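PDB 4XG1: diaminopimelate decarboxylase from Psychromonas ingrahamii, which probably catalyses the pyridoxal 5'-phosphate-dependent decarboxylation of meso-2,6-diaminopimelate to L-lysine, the final step of that biosynthetic route. Local coordinates for residues Gly85-Val90 against Ser113-Ala118; Arg133-Ala138 against Leu189-Ile194; Val285-Val290 against Tyr367-Ser372. All coordinates share one frame; numbering follows the deposited sequence.

Interaction 1. Residues Gly85-Val90 against Ser113-Ala118. With SCN (thiocyanate ion), chain E.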
loop_
_atom_site.group_PDB
_atom_site.type_symbol
_atom_site.label_atom_id
_atom_site.label_comp_id
_atom_site.label_asym_id
_atom_site.label_seq_id
_atom_site.Cartn_x
_atom_site.Cartn_y
_atom_site.Cartn_z
ATOM N N GLY B 85 -16.759 4.433 0.168
ATOM C CA GLY B 85 -16.405 3.244 -0.589
ATOM C C GLY B 85 -16.838 2.034 0.187
ATOM O O GLY B 85 -17.388 1.081 -0.391
ATOM N N GLU B 86 -16.580 2.045 1.506
ATOM C CA GLU B 86 -16.944 0.896 2.348
ATOM C C GLU B 86 -18.437 0.816 2.515
ATOM O O GLU B 86 -18.993 -0.273 2.536
ATOM C CB GLU B 86 -16.209 0.902 3.693
ATOM C CG GLU B 86 -14.720 0.588 3.523
ATOM C CD GLU B 86 -13.982 0.318 4.820
ATOM O OE1 GLU B 86 -14.544 0.597 5.906
ATOM O OE2 GLU B 86 -12.829 -0.177 4.772
ATOM N N LEU B 87 -19.081 1.958 2.627
ATOM C CA LEU B 87 -20.528 1.993 2.710
ATOM C C LEU B 87 -21.134 1.279 1.507
ATOM O O LEU B 87 -21.991 0.407 1.668
ATOM C CB LEU B 87 -21.034 3.436 2.756
ATOM C CG LEU B 87 -22.551 3.656 2.622
ATOM C CD1 LEU B 87 -23.313 2.958 3.730
ATOM C CD2 LEU B 87 -22.889 5.131 2.622
ATOM N N MET B 88 -20.665 1.637 0.311
ATOM C CA MET B 88 -21.202 1.040 -0.934
ATOM C C MET B 88 -20.859 -0.425 -1.050
ATOM O O MET B 88 -21.651 -1.204 -1.557
ATOM C CB MET B 88 -20.717 1.813 -2.160
ATOM C CG MET B 88 -21.199 3.276 -2.189
ATOM S SD MET B 88 -22.994 3.392 -1.903
ATOM C CE MET B 88 -23.114 4.868 -0.902
ATOM N N ARG B 89 -19.691 -0.811 -0.577
ATOM C CA ARG B 89 -19.329 -2.215 -0.581
ATOM C C ARG B 89 -20.314 -3.008 0.260
ATOM O O ARG B 89 -20.826 -4.033 -0.157
ATOM C CB ARG B 89 -17.916 -2.438 -0.020
ATOM C CG ARG B 89 -16.801 -2.270 -1.034
ATOM C CD ARG B 89 -15.425 -2.517 -0.422
ATOM N NE ARG B 89 -14.393 -2.627 -1.436
ATOM C CZ ARG B 89 -14.216 -3.683 -2.225
ATOM N NH1 ARG B 89 -14.963 -4.789 -2.101
ATOM N NH2 ARG B 89 -13.284 -3.671 -3.166
ATOM N N VAL B 90 -20.595 -2.510 1.454
ATOM C CA VAL B 90 -21.509 -3.204 2.343
ATOM C C VAL B 90 -22.942 -3.309 1.793
ATOM O O VAL B 90 -23.574 -4.345 1.889
ATOM C CB VAL B 90 -21.546 -2.530 3.707
ATOM C CG1 VAL B 90 -22.769 -3.008 4.500
ATOM C CG2 VAL B 90 -20.281 -2.866 4.472
ATOM N N SER B 113 -23.329 12.829 3.895
ATOM C CA SER B 113 -24.568 12.800 3.152
ATOM C C SER B 113 -24.980 11.405 2.687
ATOM O O SER B 113 -26.119 10.983 2.867
ATOM C CB SER B 113 -24.430 13.708 1.953
ATOM O OG SER B 113 -25.684 13.791 1.313
ATOM N N ALA B 114 -24.050 10.661 2.115
ATOM C CA ALA B 114 -24.421 9.354 1.602
ATOM C C ALA B 114 -24.842 8.448 2.725
ATOM O O ALA B 114 -25.779 7.638 2.582
ATOM C CB ALA B 114 -23.283 8.726 0.822
ATOM N N ALA B 115 -24.154 8.565 3.843
ATOM C CA ALA B 115 -24.409 7.678 4.980
ATOM C C ALA B 115 -25.737 8.045 5.655
ATOM O O ALA B 115 -26.495 7.176 6.109
ATOM C CB ALA B 115 -23.273 7.788 5.975
ATOM N N LEU B 116 -26.003 9.344 5.714
ATOM C CA LEU B 116 -27.287 9.825 6.214
ATOM C C LEU B 116 -28.417 9.341 5.328
ATOM O O LEU B 116 -29.360 8.718 5.818
ATOM C CB LEU B 116 -27.298 11.367 6.310
ATOM C CG LEU B 116 -26.585 11.908 7.555
ATOM C CD1 LEU B 116 -26.449 13.416 7.533
ATOM C CD2 LEU B 116 -27.317 11.476 8.809
ATOM N N GLN B 117 -28.254 9.513 4.015
ATOM C CA GLN B 117 -29.278 9.043 3.077
ATOM C C GLN B 117 -29.448 7.530 3.090
ATOM O O GLN B 117 -30.492 7.038 2.742
ATOM C CB GLN B 117 -28.998 9.540 1.671
ATOM C CG GLN B 117 -29.141 11.043 1.578
ATOM C CD GLN B 117 -28.598 11.637 0.299
ATOM O OE1 GLN B 117 -27.513 12.228 0.293
ATOM N NE2 GLN B 117 -29.323 11.475 -0.792
ATOM N N ALA B 118 -28.443 6.787 3.520
ATOM C CA ALA B 118 -28.588 5.340 3.672
ATOM C C ALA B 118 -29.080 4.975 5.047
ATOM O O ALA B 118 -29.339 3.797 5.330
ATOM C CB ALA B 118 -27.268 4.658 3.414
HETATM S S SCN E . -10.251 -2.496 -0.493
HETATM C C SCN E . -10.929 -1.684 -1.560
HETATM N N SCN E . -11.456 -1.044 -2.368
#
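Leu87 of helix 84-92 meets Ala114, Ala115 and Ala118 in a light, wholly apolar contact between that helix and helix 109-117. The segment axes run 30° apart in the same general direction and approach to 10.5 Å at their closest, a spacing bridged by one long side chain reaching toward three short ones. With CG of Leu87 turned opposite its own backbone N (chi1 171°), both methyls are carried outward: CD2 comes to 3.8 Å from Ala115 CA, while CD1 lies 4.3 Å from Ala118 CB. Beside it the end of Met88 swings in, its CE 4.2 Å from Ala114 CB. These are consecutive helices of the TIM barrel, each following its own strand, and Leu87 also rests on Ile81 and Ile100 of the neighbouring strands 78-81 and 100-102, much as Ala115 leans on Phe102. Arg89, on the same helix, takes no part in this packing and forms a salt bridge through NH1 with Glu416 of the second subunit. A thiocyanate, probably from the crystallisation liquor, sits near the guanidinium plane at its edge; its N takes weak hydrogen bonds from Arg89 NE at 3.5 Å and Arg89 NH2 at 3.3 Å. A leucine in place of Arg89 would probably leave Glu416 of the second subunit without its charged mate. Trp413 of that subunit packs on both Met88 and Arg89.

Interaction 2. Residues Arg133-Ala138 against Leu189-Ile194. With K (potassium ion), chain O.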
loop_
_atom_site.group_PDB
_atom_site.type_symbol
_atom_site.label_atom_id
_atom_site.label_comp_id
_atom_site.label_asym_id
_atom_site.label_seq_id
_atom_site.Cartn_x
_atom_site.Cartn_y
_atom_site.Cartn_z
ATOM N N ARG B 133 -19.656 19.751 11.011
ATOM C CA ARG B 133 -19.819 19.365 9.633
ATOM C C ARG B 133 -21.027 18.447 9.506
ATOM O O ARG B 133 -21.830 18.588 8.599
ATOM C CB ARG B 133 -18.570 18.681 9.115
ATOM C CG ARG B 133 -18.758 18.170 7.699
ATOM C CD ARG B 133 -17.493 17.584 7.111
ATOM N NE ARG B 133 -16.545 18.613 6.752
ATOM C CZ ARG B 133 -15.386 18.384 6.157
ATOM N NH1 ARG B 133 -15.029 17.163 5.864
ATOM N NH2 ARG B 133 -14.599 19.382 5.846
ATOM N N ILE B 134 -21.150 17.509 10.424
ATOM C CA ILE B 134 -22.215 16.557 10.338
ATOM C C ILE B 134 -23.516 17.296 10.503
ATOM O O ILE B 134 -24.422 17.171 9.675
ATOM C CB ILE B 134 -22.095 15.466 11.402
ATOM C CG1 ILE B 134 -20.886 14.585 11.080
ATOM C CG2 ILE B 134 -23.356 14.609 11.451
ATOM C CD1 ILE B 134 -20.617 13.491 12.095
ATOM N N ASN B 135 -23.606 18.063 11.582
ATOM C CA ASN B 135 -24.794 18.827 11.890
ATOM C C ASN B 135 -25.179 19.689 10.703
ATOM O O ASN B 135 -26.368 19.797 10.366
ATOM C CB ASN B 135 -24.551 19.709 13.095
ATOM C CG ASN B 135 -25.789 20.479 13.513
ATOM O OD1 ASN B 135 -26.733 19.917 14.072
ATOM N ND2 ASN B 135 -25.791 21.770 13.224
ATOM N N SER B 136 -24.175 20.297 10.081
ATOM C CA SER B 136 -24.396 21.140 8.927
ATOM C C SER B 136 -25.001 20.385 7.734
ATOM O O SER B 136 -25.914 20.883 7.062
ATOM C CB SER B 136 -23.079 21.772 8.535
ATOM O OG SER B 136 -23.199 22.498 7.328
ATOM N N VAL B 137 -24.533 19.167 7.493
ATOM C CA VAL B 137 -25.061 18.337 6.402
ATOM C C VAL B 137 -26.439 17.749 6.744
ATOM O O VAL B 137 -27.319 17.669 5.888
ATOM C CB VAL B 137 -24.059 17.200 6.040
ATOM C CG1 VAL B 137 -24.716 16.093 5.222
ATOM C CG2 VAL B 137 -22.868 17.784 5.295
ATOM N N ALA B 138 -26.606 17.310 7.984
ATOM C CA ALA B 138 -27.897 16.804 8.490
ATOM C C ALA B 138 -28.988 17.877 8.374
ATOM O O ALA B 138 -30.130 17.612 8.003
ATOM C CB ALA B 138 -27.745 16.406 9.932
ATOM N N LEU B 189 -26.536 20.831 19.627
ATOM C CA LEU B 189 -26.733 20.865 18.196
ATOM C C LEU B 189 -28.011 20.137 17.868
ATOM O O LEU B 189 -28.331 19.052 18.440
ATOM C CB LEU B 189 -25.525 20.310 17.455
ATOM C CG LEU B 189 -24.314 21.243 17.571
ATOM C CD1 LEU B 189 -23.032 20.472 17.288
ATOM C CD2 LEU B 189 -24.445 22.451 16.662
ATOM N N GLU B 190 -28.715 20.775 16.934
ATOM C CA GLU B 190 -30.131 20.539 16.702
ATOM C C GLU B 190 -30.326 19.341 15.842
ATOM O O GLU B 190 -31.223 18.542 16.081
ATOM C CB GLU B 190 -30.742 21.717 15.975
ATOM C CG GLU B 190 -32.225 21.925 16.211
ATOM C CD GLU B 190 -32.763 23.032 15.311
ATOM O OE1 GLU B 190 -31.954 23.861 14.819
ATOM O OE2 GLU B 190 -33.989 23.070 15.089
ATOM N N PHE B 191 -29.463 19.228 14.825
ATOM C CA PHE B 191 -29.551 18.168 13.828
ATOM C C PHE B 191 -28.670 16.955 14.127
ATOM O O PHE B 191 -28.540 16.061 13.285
ATOM C CB PHE B 191 -29.320 18.779 12.450
ATOM C CG PHE B 191 -30.447 19.674 12.036
ATOM C CD1 PHE B 191 -31.637 19.118 11.571
ATOM C CD2 PHE B 191 -30.373 21.052 12.203
ATOM C CE1 PHE B 191 -32.697 19.927 11.220
ATOM C CE2 PHE B 191 -31.436 21.867 11.856
ATOM C CZ PHE B 191 -32.600 21.303 11.359
ATOM N N LEU B 192 -28.145 16.891 15.356
ATOM C CA LEU B 192 -27.473 15.703 15.852
ATOM C C LEU B 192 -28.281 15.078 16.916
ATOM O O LEU B 192 -29.015 15.761 17.601
ATOM C CB LEU B 192 -26.117 16.065 16.445
ATOM C CG LEU B 192 -25.183 16.915 15.592
ATOM C CD1 LEU B 192 -23.838 17.036 16.290
ATOM C CD2 LEU B 192 -25.009 16.353 14.187
ATOM N N GLU B 193 -28.089 13.792 17.131
ATOM C CA GLU B 193 -28.785 13.101 18.144
ATOM C C GLU B 193 -27.843 12.109 18.794
ATOM O O GLU B 193 -27.502 11.065 18.227
ATOM C CB GLU B 193 -30.004 12.391 17.571
ATOM C CG GLU B 193 -30.822 11.661 18.635
ATOM C CD GLU B 193 -32.007 10.891 18.077
ATOM O OE1 GLU B 193 -32.435 11.179 16.932
ATOM O OE2 GLU B 193 -32.524 10.022 18.803
ATOM N N ILE B 194 -27.503 12.384 20.037
ATOM C CA ILE B 194 -26.585 11.550 20.773
ATOM C C ILE B 194 -27.160 10.163 21.007
ATOM O O ILE B 194 -28.190 10.013 21.661
ATOM C CB ILE B 194 -26.231 12.214 22.103
ATOM C CG1 ILE B 194 -25.486 13.529 21.834
ATOM C CG2 ILE B 194 -25.394 11.277 22.951
ATOM C CD1 ILE B 194 -25.462 14.527 22.985
HETATM K K K O . -28.874 16.663 20.408
HETATM O O HOH W 1 -29.136 14.434 21.813
#
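Asn135 and Phe191 bring their CA atoms to within 5.2 Å where helix 128-140 runs past the turn that leads into strand 192-198. In the TIM barrel this is the layer of helices outside the parallel sheet, at the end where strands begin, and strand 145-152, which follows the helix, lies beside strand 192-198. Asn135 carries the contact. Its amide is thrown outward with CG trans to the backbone N (chi1 -177°), which lets OD1 accept a hydrogen bond from Phe191 N at 2.9 Å. The donor lies nearly on the line of the side-chain carbonyl (160° at OD1), yet the bond is bent at the hydrogen (137°). A backbone N-H of the turn is thereby satisfied from the helix, while Leu189 packs its CB and CD2 against the same amide. Leu192 sets CD2 against the helix backbone, 3.4 Å from Asn135 CA, and crosses Ile134 at about a right angle, CD2 to Ile134 CG2 being 3.6 Å. One turn further along, Ala138 CB stands 3.5 Å from Phe191 O, small enough to let the turn come close; the phenyl ring itself leads away. The other side of the turn wraps a potassium ion, held by Leu189 O at 3.1 Å, by Leu192 O at 3.0 Å and by Ser187 O. A water 2.6 Å from the potassium is a further ligand, and it accepts a hydrogen bond from Ile194 N.

Interaction 3. Residues Val285-Val290 against Tyr367-Ser372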
loop_
_atom_site.group_PDB
_atom_site.type_symbol
_atom_site.label_atom_id
_atom_site.label_comp_id
_atom_site.label_asym_id
_atom_site.label_seq_id
_atom_site.Cartn_x
_atom_site.Cartn_y
_atom_site.Cartn_z
ATOM N N VAL B 285 -5.025 -17.314 3.670
ATOM C CA VAL B 285 -3.628 -17.423 3.385
ATOM C C VAL B 285 -3.308 -16.819 2.030
ATOM O O VAL B 285 -4.216 -16.539 1.226
ATOM C CB VAL B 285 -3.175 -18.895 3.382
ATOM C CG1 VAL B 285 -3.472 -19.508 4.741
ATOM C CG2 VAL B 285 -3.871 -19.697 2.297
ATOM N N LEU B 286 -2.015 -16.636 1.777
ATOM C CA LEU B 286 -1.546 -16.201 0.481
ATOM C C LEU B 286 -0.579 -17.221 -0.066
ATOM O O LEU B 286 0.447 -17.523 0.555
ATOM C CB LEU B 286 -0.836 -14.868 0.593
ATOM C CG LEU B 286 -0.148 -14.321 -0.681
ATOM C CD1 LEU B 286 -1.153 -14.121 -1.791
ATOM C CD2 LEU B 286 0.574 -13.018 -0.393
ATOM N N VAL B 287 -0.906 -17.759 -1.239
ATOM C CA VAL B 287 -0.104 -18.820 -1.844
ATOM C C VAL B 287 0.772 -18.228 -2.923
ATOM O O VAL B 287 0.304 -17.388 -3.702
ATOM C CB VAL B 287 -0.991 -19.872 -2.501
ATOM C CG1 VAL B 287 -0.143 -21.053 -2.945
ATOM C CG2 VAL B 287 -2.084 -20.309 -1.545
ATOM N N THR B 288 2.021 -18.670 -2.980
ATOM C CA THR B 288 2.951 -18.124 -3.927
ATOM C C THR B 288 3.889 -19.216 -4.410
ATOM O O THR B 288 4.113 -20.202 -3.732
ATOM C CB THR B 288 3.730 -16.964 -3.298
ATOM O OG1 THR B 288 4.660 -16.426 -4.245
ATOM C CG2 THR B 288 4.477 -17.435 -2.079
ATOM N N LYS B 289 4.469 -19.018 -5.576
ATOM C CA LYS B 289 5.321 -20.001 -6.200
ATOM C C LYS B 289 6.774 -19.528 -6.143
ATOM O O LYS B 289 7.071 -18.340 -6.376
ATOM C CB LYS B 289 4.899 -20.159 -7.647
ATOM C CG LYS B 289 5.743 -21.118 -8.487
ATOM C CD LYS B 289 5.275 -21.101 -9.943
ATOM C CE LYS B 289 6.464 -21.075 -10.899
ATOM N NZ LYS B 289 6.184 -20.250 -12.109
ATOM N N VAL B 290 7.677 -20.446 -5.807
ATOM C CA VAL B 290 9.106 -20.150 -5.797
ATOM C C VAL B 290 9.571 -20.098 -7.247
ATOM O O VAL B 290 9.389 -21.065 -8.001
ATOM C CB VAL B 290 9.894 -21.262 -5.060
ATOM C CG1 VAL B 290 11.380 -20.978 -5.099
ATOM C CG2 VAL B 290 9.433 -21.378 -3.614
ATOM N N TYR B 367 5.345 -24.433 -4.245
ATOM C CA TYR B 367 4.407 -23.483 -3.712
ATOM C C TYR B 367 4.580 -23.293 -2.196
ATOM O O TYR B 367 4.715 -24.256 -1.456
ATOM C CB TYR B 367 2.988 -23.959 -3.968
ATOM C CG TYR B 367 2.590 -23.872 -5.395
ATOM C CD1 TYR B 367 2.546 -22.649 -6.042
ATOM C CD2 TYR B 367 2.223 -24.995 -6.104
ATOM C CE1 TYR B 367 2.167 -22.546 -7.371
ATOM C CE2 TYR B 367 1.846 -24.908 -7.433
ATOM C CZ TYR B 367 1.825 -23.669 -8.064
ATOM O OH TYR B 367 1.449 -23.556 -9.379
ATOM N N LEU B 368 4.569 -22.043 -1.737
ATOM C CA LEU B 368 4.570 -21.717 -0.310
ATOM C C LEU B 368 3.304 -20.993 0.081
ATOM O O LEU B 368 2.659 -20.367 -0.725
ATOM C CB LEU B 368 5.744 -20.840 0.031
ATOM C CG LEU B 368 7.111 -21.464 -0.165
ATOM C CD1 LEU B 368 8.213 -20.463 0.068
ATOM C CD2 LEU B 368 7.238 -22.610 0.813
ATOM N N VAL B 369 2.949 -21.124 1.340
ATOM C CA VAL B 369 1.706 -20.593 1.875
ATOM C C VAL B 369 2.132 -19.649 2.985
ATOM O O VAL B 369 2.882 -20.034 3.880
ATOM C CB VAL B 369 0.828 -21.720 2.432
ATOM C CG1 VAL B 369 -0.262 -21.194 3.327
ATOM C CG2 VAL B 369 0.233 -22.524 1.298
ATOM N N ILE B 370 1.651 -18.412 2.913
ATOM C CA ILE B 370 1.913 -17.402 3.932
ATOM C C ILE B 370 0.661 -17.347 4.733
ATOM O O ILE B 370 -0.419 -17.063 4.190
ATOM C CB ILE B 370 2.169 -16.048 3.285
ATOM C CG1 ILE B 370 3.316 -16.223 2.308
ATOM C CG2 ILE B 370 2.539 -15.002 4.310
ATOM C CD1 ILE B 370 3.337 -15.170 1.249
ATOM N N ARG B 371 0.793 -17.633 6.022
ATOM C CA ARG B 371 -0.380 -17.713 6.855
ATOM C C ARG B 371 -0.774 -16.366 7.426
ATOM O O ARG B 371 0.031 -15.449 7.474
ATOM C CB ARG B 371 -0.163 -18.714 7.961
ATOM C CG ARG B 371 -0.160 -20.149 7.463
ATOM C CD ARG B 371 -0.254 -21.190 8.583
ATOM N NE ARG B 371 -1.016 -20.709 9.741
ATOM C CZ ARG B 371 -2.343 -20.784 9.905
ATOM N NH1 ARG B 371 -3.126 -21.341 8.973
ATOM N NH2 ARG B 371 -2.893 -20.261 11.014
ATOM N N SER B 372 -2.024 -16.262 7.837
ATOM C CA SER B 372 -2.510 -15.147 8.617
ATOM C C SER B 372 -2.587 -13.889 7.815
ATOM O O SER B 372 -2.241 -12.800 8.294
ATOM C CB SER B 372 -1.624 -14.905 9.846
ATOM O OG SER B 372 -1.307 -16.121 10.493
#
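Thr288 O is gripped by Leu368 N at 2.8 Å, and the CA-H of Tyr367 makes a second, weaker contact with the same oxygen, its CA 3.3 Å away; this oxygen also lies in the plane of the tyrosine ring at its edge. Thr288 N returns the bond to Leu368 O, and Leu286 and Ile370 repeat the reciprocal pattern, with Ile370 N reaching Leu286 O at 2.8 Å. Strands 284-294 and 367-371 are thus joined as antiparallel neighbours in the mixed sheet of the beta domain. On one face Val285 CB packs 3.7 Å from Val369 CG1, and Lys289 CB slants against the Tyr367 ring, 3.6 Å from CE1. On the other face Leu286 and Ile370 lie side by side, CD2 of the leucine 3.9 Å from CD1 of the isoleucine. Thr288 sits among these apolar groups with CG2 wedged between N and C of its own backbone; its opposite branch, OG1 (chi1 180°), hydrogen-bonds to Asp305 OD1. Reciprocal backbone bonds, flanked by mostly buried, largely branched side chains, probably hold these strands firmly in register, while the polar ends of Thr288 and Arg371 are taken up by Asp305 and Asp2.

How the interactions relate
Along the chain the three contacts come strictly in series, with interaction 1 closing before interaction 2 opens and both before interaction 3. Interactions 1 and 2 belong to the TIM barrel, their centres 17 Å apart, and they touch: Leu116 and Ser113 of helix 109-117 pack on Val137 and Ala138 of helix 128-140, so a run of successive helices is joined around the barrel wall. Interaction 3 lies across the chain's centre in the mixed beta sheet, about 34 Å from interaction 1 and 48 Å from interaction 2 between centres, touching neither. The set thus samples both architectures of this two-domain homodimeric enzyme: helix packing round the barrel and strand pairing in the beta domain.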